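Local coordinates for 39 kDa initiator binding protein (Trichomonas vaginalis, PDB 1Q87) that probably recognises the initiator element (Inr) of core promoters and is represented here by its C-terminal domain alone, at residues F44-K49 and A64-Q69; F58-A63 and E79-I84; Q32-A37 and K172-A177; L102-P107 and L129-Q134. One frame throughout, in Å; residues are numbered along the deposited sequence.

Contact 1 (F44-K49 and A64-Q69)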
loop_
_atom_site.group_PDB
_atom_site.type_symbol
_atom_site.label_atom_id
_atom_site.label_comp_id
_atom_site.label_asym_id
_atom_site.label_seq_id
_atom_site.Cartn_x
_atom_site.Cartn_y
_atom_site.Cartn_z
ATOM N N PHE A 44 4.830 17.259 8.719
ATOM C CA PHE A 44 5.421 18.481 9.185
ATOM C C PHE A 44 6.629 18.854 8.346
ATOM O O PHE A 44 6.745 19.993 7.954
ATOM C CB PHE A 44 5.807 18.369 10.662
ATOM C CG PHE A 44 6.347 19.658 11.245
ATOM C CD1 PHE A 44 5.591 20.830 11.196
ATOM C CD2 PHE A 44 7.607 19.700 11.841
ATOM C CE1 PHE A 44 6.080 22.014 11.729
ATOM C CE2 PHE A 44 8.103 20.873 12.376
ATOM C CZ PHE A 44 7.337 22.038 12.322
ATOM N N ARG A 45 7.515 17.901 8.066
ATOM C CA ARG A 45 8.676 18.170 7.228
ATOM C C ARG A 45 8.255 18.540 5.807
ATOM O O ARG A 45 8.966 19.249 5.111
ATOM C CB ARG A 45 9.585 16.945 7.167
ATOM C CG ARG A 45 10.023 16.443 8.534
ATOM C CD ARG A 45 10.435 14.975 8.483
ATOM N NE ARG A 45 11.493 14.780 7.512
ATOM C CZ ARG A 45 12.714 15.269 7.659
ATOM N NH1 ARG A 45 13.016 15.968 8.747
ATOM N NH2 ARG A 45 13.624 15.075 6.716
ATOM N N LEU A 46 7.091 18.074 5.371
ATOM C CA LEU A 46 6.646 18.374 4.017
ATOM C C LEU A 46 5.845 19.677 3.873
ATOM O O LEU A 46 5.842 20.307 2.819
ATOM C CB LEU A 46 5.799 17.203 3.479
ATOM C CG LEU A 46 6.394 15.834 3.095
ATOM C CD1 LEU A 46 5.344 14.944 2.395
ATOM C CD2 LEU A 46 7.521 16.058 2.127
ATOM N N THR A 47 5.176 20.070 4.941
ATOM C CA THR A 47 4.296 21.232 4.943
ATOM C C THR A 47 4.650 22.314 6.005
ATOM O O THR A 47 4.055 23.379 6.009
ATOM C CB THR A 47 2.813 20.776 5.233
ATOM O OG1 THR A 47 2.722 20.324 6.601
ATOM C CG2 THR A 47 2.366 19.613 4.302
ATOM N N GLN A 48 5.601 22.029 6.895
ATOM C CA GLN A 48 5.985 22.951 7.980
ATOM C C GLN A 48 4.715 23.384 8.670
ATOM O O GLN A 48 4.594 24.529 9.119
ATOM C CB GLN A 48 6.702 24.201 7.452
ATOM C CG GLN A 48 8.076 23.960 6.833
ATOM C CD GLN A 48 7.961 23.439 5.428
ATOM O OE1 GLN A 48 7.435 24.122 4.548
ATOM N NE2 GLN A 48 8.435 22.222 5.204
ATOM N N LYS A 49 3.776 22.456 8.775
ATOM C CA LYS A 49 2.468 22.750 9.360
ATOM C C LYS A 49 2.019 21.505 10.095
ATOM O O LYS A 49 2.034 20.446 9.498
ATOM C CB LYS A 49 1.518 23.082 8.200
ATOM C CG LYS A 49 0.162 23.583 8.575
ATOM C CD LYS A 49 -0.409 24.454 7.454
ATOM C CE LYS A 49 -0.469 23.741 6.127
ATOM N NZ LYS A 49 -1.039 24.627 5.054
ATOM N N ALA A 64 7.139 13.713 -3.483
ATOM C CA ALA A 64 7.966 13.087 -4.499
ATOM C C ALA A 64 9.437 13.259 -4.154
ATOM O O ALA A 64 10.193 12.273 -4.051
ATOM C CB ALA A 64 7.670 13.671 -5.908
ATOM N N GLU A 65 9.824 14.509 -3.937
ATOM C CA GLU A 65 11.190 14.817 -3.633
ATOM C C GLU A 65 11.681 13.983 -2.486
ATOM O O GLU A 65 12.804 13.513 -2.500
ATOM C CB GLU A 65 11.350 16.289 -3.243
ATOM C CG GLU A 65 11.326 17.314 -4.377
ATOM C CD GLU A 65 10.968 18.728 -3.870
ATOM O OE1 GLU A 65 11.237 19.041 -2.667
ATOM O OE2 GLU A 65 10.416 19.518 -4.680
ATOM N N TYR A 66 10.840 13.795 -1.489
ATOM C CA TYR A 66 11.268 13.095 -0.299
ATOM C C TYR A 66 11.152 11.577 -0.342
ATOM O O TYR A 66 11.883 10.899 0.374
ATOM C CB TYR A 66 10.492 13.658 0.885
ATOM C CG TYR A 66 10.875 13.157 2.255
ATOM C CD1 TYR A 66 10.257 12.046 2.818
ATOM C CD2 TYR A 66 11.788 13.850 3.029
ATOM C CE1 TYR A 66 10.531 11.643 4.133
ATOM C CE2 TYR A 66 12.079 13.450 4.344
ATOM C CZ TYR A 66 11.446 12.347 4.887
ATOM O OH TYR A 66 11.750 11.943 6.172
ATOM N N PHE A 67 10.257 11.053 -1.179
ATOM C CA PHE A 67 10.049 9.611 -1.262
ATOM C C PHE A 67 10.707 8.907 -2.470
ATOM O O PHE A 67 10.869 7.701 -2.442
ATOM C CB PHE A 67 8.549 9.282 -1.298
ATOM C CG PHE A 67 7.785 9.674 -0.062
ATOM C CD1 PHE A 67 8.406 9.829 1.153
ATOM C CD2 PHE A 67 6.404 9.853 -0.134
ATOM C CE1 PHE A 67 7.680 10.153 2.262
ATOM C CE2 PHE A 67 5.675 10.174 0.955
ATOM C CZ PHE A 67 6.302 10.325 2.164
ATOM N N LYS A 68 11.036 9.628 -3.534
ATOM C CA LYS A 68 11.651 8.954 -4.694
ATOM C C LYS A 68 13.017 8.328 -4.399
ATOM O O LYS A 68 13.611 8.498 -3.315
ATOM C CB LYS A 68 11.824 9.917 -5.866
ATOM C CG LYS A 68 12.824 11.071 -5.615
ATOM C CD LYS A 68 12.751 12.029 -6.815
ATOM C CE LYS A 68 14.104 12.627 -7.186
ATOM N NZ LYS A 68 15.167 11.586 -7.425
ATOM N N GLN A 69 13.503 7.575 -5.362
ATOM C CA GLN A 69 14.823 6.965 -5.214
ATOM C C GLN A 69 15.822 7.983 -5.737
ATOM O O GLN A 69 15.463 8.849 -6.544
ATOM C CB GLN A 69 14.924 5.711 -6.057
ATOM C CG GLN A 69 13.868 4.718 -5.764
ATOM C CD GLN A 69 14.335 3.695 -4.789
ATOM O OE1 GLN A 69 14.561 3.995 -3.608
ATOM N NE2 GLN A 69 14.499 2.461 -5.272
#
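The CA atoms of Leu46 and Tyr66 lie 8.2 Å apart, the nearest CA pair between the C-terminal turns of helix 29-47 and helix 56-67. These two helices follow one another in the chain with the short strand 53-55 between them, so the contact joins consecutive members of the helical part of the C-domain. Both segments run out of their helices: Gln48, whose N still bonds to Phe44 O, is the first residue to leave helical geometry, with a positive phi; Lys68, whose N bonds to Ala64 O (2.8 Å), does the same in the other segment.

Tyr66 spans the gap between the two backbones. Its CG stands anti to the backbone N (chi1 -174°), which carries the ring across to the neighbouring helix. From there Arg45 meets it at about a right angle, through a chain that bends at chi3. The Arg45 NE donates to Tyr66 OH at 3.1 Å, but the N-H points well off the oxygen (130°), and the bond is weak. Guanidinium and ring planes are 57° apart, so the two groups do not stack. Arg45 NH2 instead reaches the rim of the ring close to its plane, where it lies 3.3 Å from Tyr66 CE2.

Tyr108 brings a second aromatic ring against Tyr66. Leu46, next to Arg45 in the chain, is buried, and it also touches Lys62 and Ala63 one turn back along helix 56-67. At the root of the tyrosine, Leu46 CD2 packs on Tyr66 CB at 4.0 Å.

Contact 2 (F58-A63 and E79-I84)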
loop_
_atom_site.group_PDB
_atom_site.type_symbol
_atom_site.label_atom_id
_atom_site.label_comp_id
_atom_site.label_asym_id
_atom_site.label_seq_id
_atom_site.Cartn_x
_atom_site.Cartn_y
_atom_site.Cartn_z
ATOM N N PHE A 58 1.213 20.748 -4.429
ATOM C CA PHE A 58 2.286 21.038 -3.507
ATOM C C PHE A 58 2.685 19.818 -2.650
ATOM O O PHE A 58 3.881 19.579 -2.428
ATOM C CB PHE A 58 1.866 22.214 -2.632
ATOM C CG PHE A 58 2.848 22.559 -1.555
ATOM C CD1 PHE A 58 2.769 21.965 -0.298
ATOM C CD2 PHE A 58 3.836 23.489 -1.784
ATOM C CE1 PHE A 58 3.660 22.298 0.722
ATOM C CE2 PHE A 58 4.723 23.818 -0.778
ATOM C CZ PHE A 58 4.632 23.222 0.480
ATOM N N LEU A 59 1.688 19.053 -2.190
ATOM C CA LEU A 59 1.933 17.884 -1.361
ATOM C C LEU A 59 2.634 16.793 -2.140
ATOM O O LEU A 59 3.617 16.212 -1.684
ATOM C CB LEU A 59 0.634 17.306 -0.813
ATOM C CG LEU A 59 0.932 16.048 -0.005
ATOM C CD1 LEU A 59 1.588 16.492 1.266
ATOM C CD2 LEU A 59 -0.300 15.236 0.306
ATOM N N ILE A 60 2.101 16.514 -3.315
ATOM C CA ILE A 60 2.638 15.496 -4.170
ATOM C C ILE A 60 4.079 15.836 -4.563
ATOM O O ILE A 60 4.947 14.979 -4.595
ATOM C CB ILE A 60 1.730 15.361 -5.407
ATOM C CG1 ILE A 60 0.372 14.813 -4.960
ATOM C CG2 ILE A 60 2.368 14.475 -6.480
ATOM C CD1 ILE A 60 -0.551 14.435 -6.104
ATOM N N GLU A 61 4.337 17.106 -4.826
ATOM C CA GLU A 61 5.665 17.556 -5.229
ATOM C C GLU A 61 6.652 17.366 -4.073
ATOM O O GLU A 61 7.712 16.796 -4.272
ATOM C CB GLU A 61 5.587 19.026 -5.667
ATOM C CG GLU A 61 6.445 19.397 -6.850
ATOM C CD GLU A 61 7.513 20.422 -6.500
ATOM O OE1 GLU A 61 8.226 20.868 -7.433
ATOM O OE2 GLU A 61 7.643 20.777 -5.303
ATOM N N LYS A 62 6.309 17.832 -2.871
ATOM C CA LYS A 62 7.205 17.648 -1.721
ATOM C C LYS A 62 7.385 16.173 -1.414
ATOM O O LYS A 62 8.506 15.716 -1.156
ATOM C CB LYS A 62 6.682 18.331 -0.460
ATOM C CG LYS A 62 6.568 19.864 -0.569
ATOM C CD LYS A 62 7.850 20.446 -1.110
ATOM C CE LYS A 62 7.754 21.936 -1.366
ATOM N NZ LYS A 62 9.008 22.427 -2.008
ATOM N N ALA A 63 6.289 15.425 -1.466
ATOM C CA ALA A 63 6.352 14.001 -1.177
ATOM C C ALA A 63 7.249 13.313 -2.216
ATOM O O ALA A 63 8.064 12.455 -1.851
ATOM C CB ALA A 63 4.955 13.378 -1.166
ATOM N N GLU A 79 4.125 11.333 -10.877
ATOM C CA GLU A 79 3.039 10.676 -11.559
ATOM C C GLU A 79 2.536 9.495 -10.741
ATOM O O GLU A 79 1.338 9.288 -10.626
ATOM C CB GLU A 79 3.481 10.226 -12.957
ATOM C CG GLU A 79 4.176 11.339 -13.739
ATOM C CD GLU A 79 4.016 11.244 -15.261
ATOM O OE1 GLU A 79 3.442 10.238 -15.759
ATOM O OE2 GLU A 79 4.478 12.197 -15.950
ATOM N N VAL A 80 3.450 8.740 -10.146
ATOM C CA VAL A 80 3.061 7.574 -9.389
ATOM C C VAL A 80 2.209 7.978 -8.188
ATOM O O VAL A 80 1.123 7.445 -7.966
ATOM C CB VAL A 80 4.284 6.825 -8.866
ATOM C CG1 VAL A 80 3.845 5.688 -7.906
ATOM C CG2 VAL A 80 5.065 6.245 -10.024
ATOM N N ILE A 81 2.724 8.913 -7.400
ATOM C CA ILE A 81 2.023 9.365 -6.222
ATOM C C ILE A 81 0.650 9.976 -6.564
ATOM O O ILE A 81 -0.360 9.677 -5.922
ATOM C CB ILE A 81 2.900 10.371 -5.450
ATOM C CG1 ILE A 81 4.151 9.638 -4.939
ATOM C CG2 ILE A 81 2.130 10.955 -4.250
ATOM C CD1 ILE A 81 5.222 10.540 -4.300
ATOM N N SER A 82 0.616 10.814 -7.589
ATOM C CA SER A 82 -0.619 11.456 -7.983
ATOM C C SER A 82 -1.696 10.420 -8.328
ATOM O O SER A 82 -2.876 10.654 -8.039
ATOM C CB SER A 82 -0.379 12.376 -9.161
ATOM O OG SER A 82 -1.614 12.861 -9.639
ATOM N N ALA A 83 -1.288 9.291 -8.924
ATOM C CA ALA A 83 -2.201 8.218 -9.304
ATOM C C ALA A 83 -2.668 7.424 -8.118
ATOM O O ALA A 83 -3.769 6.907 -8.125
ATOM C CB ALA A 83 -1.556 7.281 -10.298
ATOM N N ILE A 84 -1.824 7.289 -7.115
ATOM C CA ILE A 84 -2.233 6.561 -5.942
ATOM C C ILE A 84 -3.148 7.424 -5.064
ATOM O O ILE A 84 -4.168 6.933 -4.531
ATOM C CB ILE A 84 -1.000 6.038 -5.168
ATOM C CG1 ILE A 84 -0.287 5.009 -6.031
ATOM C CG2 ILE A 84 -1.408 5.320 -3.882
ATOM C CD1 ILE A 84 1.060 4.597 -5.486
#
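The backbone O of Ser82, in the residue against which the tip of Ile60 packs, is gripped by two side-chain donors: it accepts hydrogen bonds from Arg56 NH2 and Gln88 NE2. Arg56 begins helix 56-67, and so this one carbonyl near the C-terminal end of helix 74-84 is tied to the start of the helix packed against it. The interface itself is apolar. Ile60 points at the other helix with CG1 beside the backbone N (chi1 -67°), and the extended branch beyond it ends with CD1 only 3.5 Å from Ser82 CA and 3.7 Å from Ser82 CB.

Helix 56-67 and helix 74-84, consecutive in sequence, form a helical hairpin that is splayed rather than strictly antiparallel: the axes of segments 58-63 and 79-84 approach to 9.4 Å with their directions 133° apart. Contact is closest around Ile60 and Ser82, whose CA atoms are 6.4 Å apart. There the side chains of Ile60 and Ile81 run alongside one another, each heading for the other's helix, and touch through their branch methyls, Ile60 CG2 to Ile81 CG2, at 4.2 Å.

Ile81 sends its other arm to the next turn of helix 56-67. Its CD1 lies 4.0 Å from Ala63 C and 4.2 Å from Ala63 CB, the small methyl letting the longer chain come up close to the helix backbone. Phe101 and Met112, from the two following helices, also pack on Ile81. On the polar flank of helix 56-67, Glu61 OE1 forms a salt bridge with Lys74 at the start of helix 74-84.

Contact 3 (Q32-A37 and K172-A177)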
loop_
_atom_site.group_PDB
_atom_site.type_symbol
_atom_site.label_atom_id
_atom_site.label_comp_id
_atom_site.label_asym_id
_atom_site.label_seq_id
_atom_site.Cartn_x
_atom_site.Cartn_y
_atom_site.Cartn_z
ATOM N N GLN A 32 0.785 1.350 16.354
ATOM C CA GLN A 32 -0.138 2.346 15.829
ATOM C C GLN A 32 0.326 3.757 16.136
ATOM O O GLN A 32 0.303 4.641 15.244
ATOM C CB GLN A 32 -1.526 2.120 16.394
ATOM C CG GLN A 32 -2.267 1.075 15.603
ATOM C CD GLN A 32 -3.492 0.545 16.317
ATOM O OE1 GLN A 32 -4.470 0.178 15.674
ATOM N NE2 GLN A 32 -3.439 0.482 17.647
ATOM N N GLU A 33 0.747 3.961 17.384
ATOM C CA GLU A 33 1.240 5.252 17.792
ATOM C C GLU A 33 2.594 5.522 17.159
ATOM O O GLU A 33 2.868 6.641 16.733
ATOM C CB GLU A 33 1.290 5.341 19.306
ATOM C CG GLU A 33 -0.121 5.515 19.877
ATOM C CD GLU A 33 -1.021 6.385 18.969
ATOM O OE1 GLU A 33 -0.676 7.576 18.748
ATOM O OE2 GLU A 33 -2.060 5.869 18.478
ATOM N N THR A 34 3.441 4.506 17.080
ATOM C CA THR A 34 4.712 4.718 16.435
ATOM C C THR A 34 4.437 5.189 15.001
ATOM O O THR A 34 4.996 6.193 14.528
ATOM C CB THR A 34 5.516 3.440 16.350
ATOM O OG1 THR A 34 5.869 3.011 17.671
ATOM C CG2 THR A 34 6.776 3.672 15.493
ATOM N N PHE A 35 3.557 4.473 14.311
ATOM C CA PHE A 35 3.277 4.834 12.943
ATOM C C PHE A 35 2.624 6.209 12.823
ATOM O O PHE A 35 2.860 6.949 11.853
ATOM C CB PHE A 35 2.395 3.780 12.276
ATOM C CG PHE A 35 1.899 4.201 10.937
ATOM C CD1 PHE A 35 0.601 4.659 10.786
ATOM C CD2 PHE A 35 2.756 4.200 9.826
ATOM C CE1 PHE A 35 0.152 5.107 9.537
ATOM C CE2 PHE A 35 2.327 4.642 8.614
ATOM C CZ PHE A 35 1.025 5.095 8.456
ATOM N N ARG A 36 1.806 6.540 13.811
ATOM C CA ARG A 36 1.111 7.811 13.812
ATOM C C ARG A 36 2.130 8.934 14.023
ATOM O O ARG A 36 2.040 10.008 13.405
ATOM C CB ARG A 36 0.083 7.823 14.924
ATOM C CG ARG A 36 -1.031 8.829 14.724
ATOM C CD ARG A 36 -1.971 8.821 15.931
ATOM N NE ARG A 36 -2.569 7.510 16.231
ATOM C CZ ARG A 36 -3.708 7.047 15.717
ATOM N NH1 ARG A 36 -4.414 7.774 14.854
ATOM N NH2 ARG A 36 -4.152 5.848 16.077
ATOM N N ALA A 37 3.094 8.672 14.903
ATOM C CA ALA A 37 4.139 9.638 15.189
ATOM C C ALA A 37 4.930 9.882 13.903
ATOM O O ALA A 37 5.293 11.023 13.622
ATOM C CB ALA A 37 5.052 9.120 16.276
ATOM N N LYS A 172 2.541 -3.912 6.527
ATOM C CA LYS A 172 3.045 -3.479 7.830
ATOM C C LYS A 172 3.831 -2.178 7.511
ATOM O O LYS A 172 4.970 -2.224 7.050
ATOM C CB LYS A 172 3.980 -4.533 8.404
ATOM C CG LYS A 172 3.377 -5.923 8.479
ATOM C CD LYS A 172 2.392 -6.025 9.634
ATOM C CE LYS A 172 3.114 -6.101 10.987
ATOM N NZ LYS A 172 2.161 -6.005 12.144
ATOM N N PRO A 173 3.236 -1.006 7.771
ATOM C CA PRO A 173 3.881 0.286 7.490
ATOM C C PRO A 173 5.205 0.619 8.172
ATOM O O PRO A 173 5.829 1.584 7.803
ATOM C CB PRO A 173 2.791 1.336 7.808
ATOM C CG PRO A 173 1.598 0.543 8.283
ATOM C CD PRO A 173 2.087 -0.838 8.660
ATOM N N LEU A 174 5.643 -0.160 9.155
ATOM C CA LEU A 174 6.938 0.126 9.782
ATOM C C LEU A 174 8.064 -0.788 9.259
ATOM O O LEU A 174 9.217 -0.647 9.660
ATOM C CB LEU A 174 6.854 -0.023 11.304
ATOM C CG LEU A 174 5.740 0.744 12.017
ATOM C CD1 LEU A 174 5.721 0.438 13.538
ATOM C CD2 LEU A 174 5.953 2.212 11.751
ATOM N N ILE A 175 7.741 -1.693 8.338
ATOM C CA ILE A 175 8.735 -2.622 7.841
ATOM C C ILE A 175 9.164 -2.361 6.424
ATOM O O ILE A 175 8.342 -2.386 5.489
ATOM C CB ILE A 175 8.249 -4.083 7.955
ATOM C CG1 ILE A 175 7.895 -4.403 9.410
ATOM C CG2 ILE A 175 9.311 -5.046 7.386
ATOM C CD1 ILE A 175 9.022 -4.219 10.398
ATOM N N GLU A 176 10.470 -2.128 6.270
ATOM C CA GLU A 176 11.034 -1.841 4.963
ATOM C C GLU A 176 10.827 -3.011 4.032
ATOM O O GLU A 176 10.719 -4.157 4.437
ATOM C CB GLU A 176 12.518 -1.518 5.076
ATOM C CG GLU A 176 12.789 -0.205 5.782
ATOM C CD GLU A 176 14.264 0.167 5.789
ATOM O OE1 GLU A 176 14.930 -0.014 4.736
ATOM O OE2 GLU A 176 14.750 0.651 6.838
ATOM N N ALA A 177 10.744 -2.724 2.759
ATOM C CA ALA A 177 10.535 -3.796 1.819
ATOM C C ALA A 177 11.590 -4.919 1.919
ATOM O O ALA A 177 11.425 -5.990 1.328
ATOM C CB ALA A 177 10.480 -3.223 0.433
#
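Phe35 points from helix 29-47 toward Pro173 and Leu174, which occupy the middle of a type I beta turn running from Lys172 to Ile175. The turn lies in the loop between strands 165-171 and 182-183 of the five-stranded antiparallel sheet, so the contact joins the first helix of the chain to a connection between two neighbouring strands of that sheet. The turn is closed by the bond from Ile175 N to Lys172 O (3.1 Å), with Pro173 at its second position.

At the root of the phenylalanine, Phe35 CB meets Leu174 CD2 at 3.9 Å. CG stands anti to the backbone N (chi1 171°), which lays one face of the ring against the proline. There CD2 and CE2 of Phe35 lie 3.5 and 3.4 Å from Pro173 CB. The proline crosses the aromatic side chain at about a right angle, with its CG 4.1 Å above that face and displaced toward the rim. The tip enters the helical core, where Phe35 CZ packs on the backbone N of Ala103, and Tyr99 meets the ring edge-to-face.

Leu174 forks over two successive residues of the helix. While its CD2 stays by Phe35, near the ring plane, the other branch reaches the exposed Thr34, whose OG1 is bonded back to Asn30 O and whose CG2 lies 3.9 Å from Leu174 CD1.

Contact 4 (L102-P107 and L129-Q134)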
loop_
_atom_site.group_PDB
_atom_site.type_symbol
_atom_site.label_atom_id
_atom_site.label_comp_id
_atom_site.label_asym_id
_atom_site.label_seq_id
_atom_site.Cartn_x
_atom_site.Cartn_y
_atom_site.Cartn_z
ATOM N N LEU A 102 1.085 6.355 3.343
ATOM C CA LEU A 102 2.169 5.675 4.033
ATOM C C LEU A 102 1.676 4.314 4.597
ATOM O O LEU A 102 2.438 3.342 4.713
ATOM C CB LEU A 102 2.719 6.593 5.159
ATOM C CG LEU A 102 3.629 7.776 4.708
ATOM C CD1 LEU A 102 3.772 8.806 5.799
ATOM C CD2 LEU A 102 5.026 7.253 4.317
ATOM N N ALA A 103 0.392 4.245 4.914
ATOM C CA ALA A 103 -0.219 3.022 5.451
ATOM C C ALA A 103 -0.226 1.948 4.376
ATOM O O ALA A 103 0.043 0.803 4.668
ATOM C CB ALA A 103 -1.656 3.290 5.917
ATOM N N MET A 104 -0.533 2.329 3.143
ATOM C CA MET A 104 -0.547 1.374 2.032
ATOM C C MET A 104 0.838 0.910 1.623
ATOM O O MET A 104 1.064 -0.287 1.490
ATOM C CB MET A 104 -1.203 1.956 0.775
ATOM C CG MET A 104 -2.642 2.422 0.970
ATOM S SD MET A 104 -3.275 2.987 -0.573
ATOM C CE MET A 104 -2.850 4.786 -0.443
ATOM N N PHE A 105 1.767 1.849 1.454
ATOM C CA PHE A 105 3.105 1.501 0.981
ATOM C C PHE A 105 4.345 1.935 1.775
ATOM O O PHE A 105 5.443 1.849 1.255
ATOM C CB PHE A 105 3.263 1.998 -0.424
ATOM C CG PHE A 105 2.219 1.508 -1.364
ATOM C CD1 PHE A 105 2.185 0.162 -1.776
ATOM C CD2 PHE A 105 1.312 2.402 -1.912
ATOM C CE1 PHE A 105 1.248 -0.269 -2.729
ATOM C CE2 PHE A 105 0.365 1.990 -2.873
ATOM C CZ PHE A 105 0.327 0.666 -3.283
ATOM N N GLY A 106 4.185 2.407 3.008
ATOM C CA GLY A 106 5.339 2.787 3.798
ATOM C C GLY A 106 6.036 1.555 4.394
ATOM O O GLY A 106 5.551 0.429 4.223
ATOM N N PRO A 107 7.152 1.738 5.127
ATOM C CA PRO A 107 7.764 3.058 5.411
ATOM C C PRO A 107 8.269 3.799 4.186
ATOM O O PRO A 107 8.416 3.229 3.090
ATOM C CB PRO A 107 8.911 2.749 6.386
ATOM C CG PRO A 107 8.802 1.249 6.691
ATOM C CD PRO A 107 8.067 0.650 5.510
ATOM N N LEU A 129 -6.207 -4.074 -9.223
ATOM C CA LEU A 129 -5.983 -3.003 -8.230
ATOM C C LEU A 129 -6.563 -1.640 -8.632
ATOM O O LEU A 129 -6.435 -1.207 -9.781
ATOM C CB LEU A 129 -4.481 -2.835 -7.952
ATOM C CG LEU A 129 -4.038 -1.939 -6.775
ATOM C CD1 LEU A 129 -4.435 -2.539 -5.453
ATOM C CD2 LEU A 129 -2.548 -1.775 -6.781
ATOM N N THR A 130 -7.210 -0.961 -7.688
ATOM C CA THR A 130 -7.787 0.356 -7.962
ATOM C C THR A 130 -7.617 1.220 -6.715
ATOM O O THR A 130 -7.740 0.735 -5.600
ATOM C CB THR A 130 -9.300 0.228 -8.318
ATOM O OG1 THR A 130 -9.870 1.526 -8.563
ATOM C CG2 THR A 130 -10.053 -0.445 -7.179
ATOM N N PHE A 131 -7.293 2.494 -6.888
ATOM C CA PHE A 131 -7.129 3.365 -5.733
ATOM C C PHE A 131 -8.309 4.289 -5.572
ATOM O O PHE A 131 -8.288 5.211 -4.748
ATOM C CB PHE A 131 -5.850 4.168 -5.874
ATOM C CG PHE A 131 -4.634 3.318 -5.828
ATOM C CD1 PHE A 131 -4.186 2.818 -4.628
ATOM C CD2 PHE A 131 -4.031 2.884 -7.008
ATOM C CE1 PHE A 131 -3.163 1.896 -4.594
ATOM C CE2 PHE A 131 -3.010 1.958 -6.969
ATOM C CZ PHE A 131 -2.578 1.464 -5.769
ATOM N N ASP A 132 -9.355 4.015 -6.343
ATOM C CA ASP A 132 -10.549 4.834 -6.303
ATOM C C ASP A 132 -11.751 4.083 -6.894
ATOM O O ASP A 132 -12.154 4.347 -8.032
ATOM C CB ASP A 132 -10.253 6.110 -7.078
ATOM C CG ASP A 132 -11.471 6.948 -7.309
ATOM O OD1 ASP A 132 -12.446 6.808 -6.539
ATOM O OD2 ASP A 132 -11.437 7.757 -8.262
ATOM N N PRO A 133 -12.339 3.137 -6.124
ATOM C CA PRO A 133 -13.496 2.328 -6.547
ATOM C C PRO A 133 -14.782 3.092 -6.901
ATOM O O PRO A 133 -15.192 4.023 -6.200
ATOM C CB PRO A 133 -13.703 1.373 -5.370
ATOM C CG PRO A 133 -12.339 1.217 -4.824
ATOM C CD PRO A 133 -11.817 2.638 -4.840
ATOM N N GLN A 134 -15.410 2.678 -7.995
ATOM C CA GLN A 134 -16.643 3.289 -8.465
ATOM C C GLN A 134 -17.305 2.326 -9.445
ATOM O O GLN A 134 -16.787 2.102 -10.544
ATOM C CB GLN A 134 -16.354 4.613 -9.178
ATOM C CG GLN A 134 -15.694 5.673 -8.329
ATOM C CD GLN A 134 -15.544 6.993 -9.064
ATOM O OE1 GLN A 134 -14.863 7.900 -8.587
ATOM N NE2 GLN A 134 -16.185 7.109 -10.228
#
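The sulfur of Met104 meets Phe131 at the ring's rim instead of over its face: SD is 5.3 Å from the ring centroid and 79° off the ring normal. This is an edge-on Met-aromatic contact, with SD of Met104 4.2 Å from Phe131 CD1. It bridges backbones that remain far apart, since even the nearest CA atoms, those of Met104 and Phe131, are separated by 10.4 Å. The long methionine chain, bent at chi3, and two phenylalanine rings fill that distance.

Phe105 and Phe131 reach toward one another from their two segments and meet along their rims, Phe105 CZ lying 3.9 Å from Phe131 CZ, with Phe105 CE2 equally near Phe131 CE1. Phe131 CZ comes to the edge of the Phe105 ring close to its plane, whereas Phe105 CZ lies obliquely to the Phe131 ring. The pair is therefore not a face-to-face stack. Met104 CB packs on one face of Phe105, 3.7 Å above the ring plane and toward the rim.

Gly106 N still bonds to Leu102 O in helical fashion, and a cis peptide precedes Pro107. The carbonyl O of Gly106 accepts a hydrogen bond from Lys114 NZ.

This buried cluster lies near the centre of the chain, where the helices meet the larger sheet. Ile84 of helix 74-84 touches Met104, Phe105 and Phe131 alike. Ile111 and Ile115 of helix 111-123 pack on Phe105, Phe150 of strand 147-151 packs on Met104, and the backbone of Thr130 bonds to Gly148 at the start of that strand.

From the N terminus, contact 3 opens first, on helix 29-47, and closes last, when the chain returns at 172-177; the other three contacts are nested within that loop. Contact 1 opens farther along the same helix, and contact 2 opens before contact 1 closes, so these two cross, sharing helix 56-67 and touching where Ala64 meets Ile81. Contact 4 follows both in series, closing the loop around helix 111-123. Contacts 1 and 2 tie the first three helices together, whereas contact 4 brings a helix to the loop before the five-stranded sheet and contact 3 one to a loop between its strands. Ile84 joins contact 2 to contact 4, and Pro107 packs against the turn of contact 3.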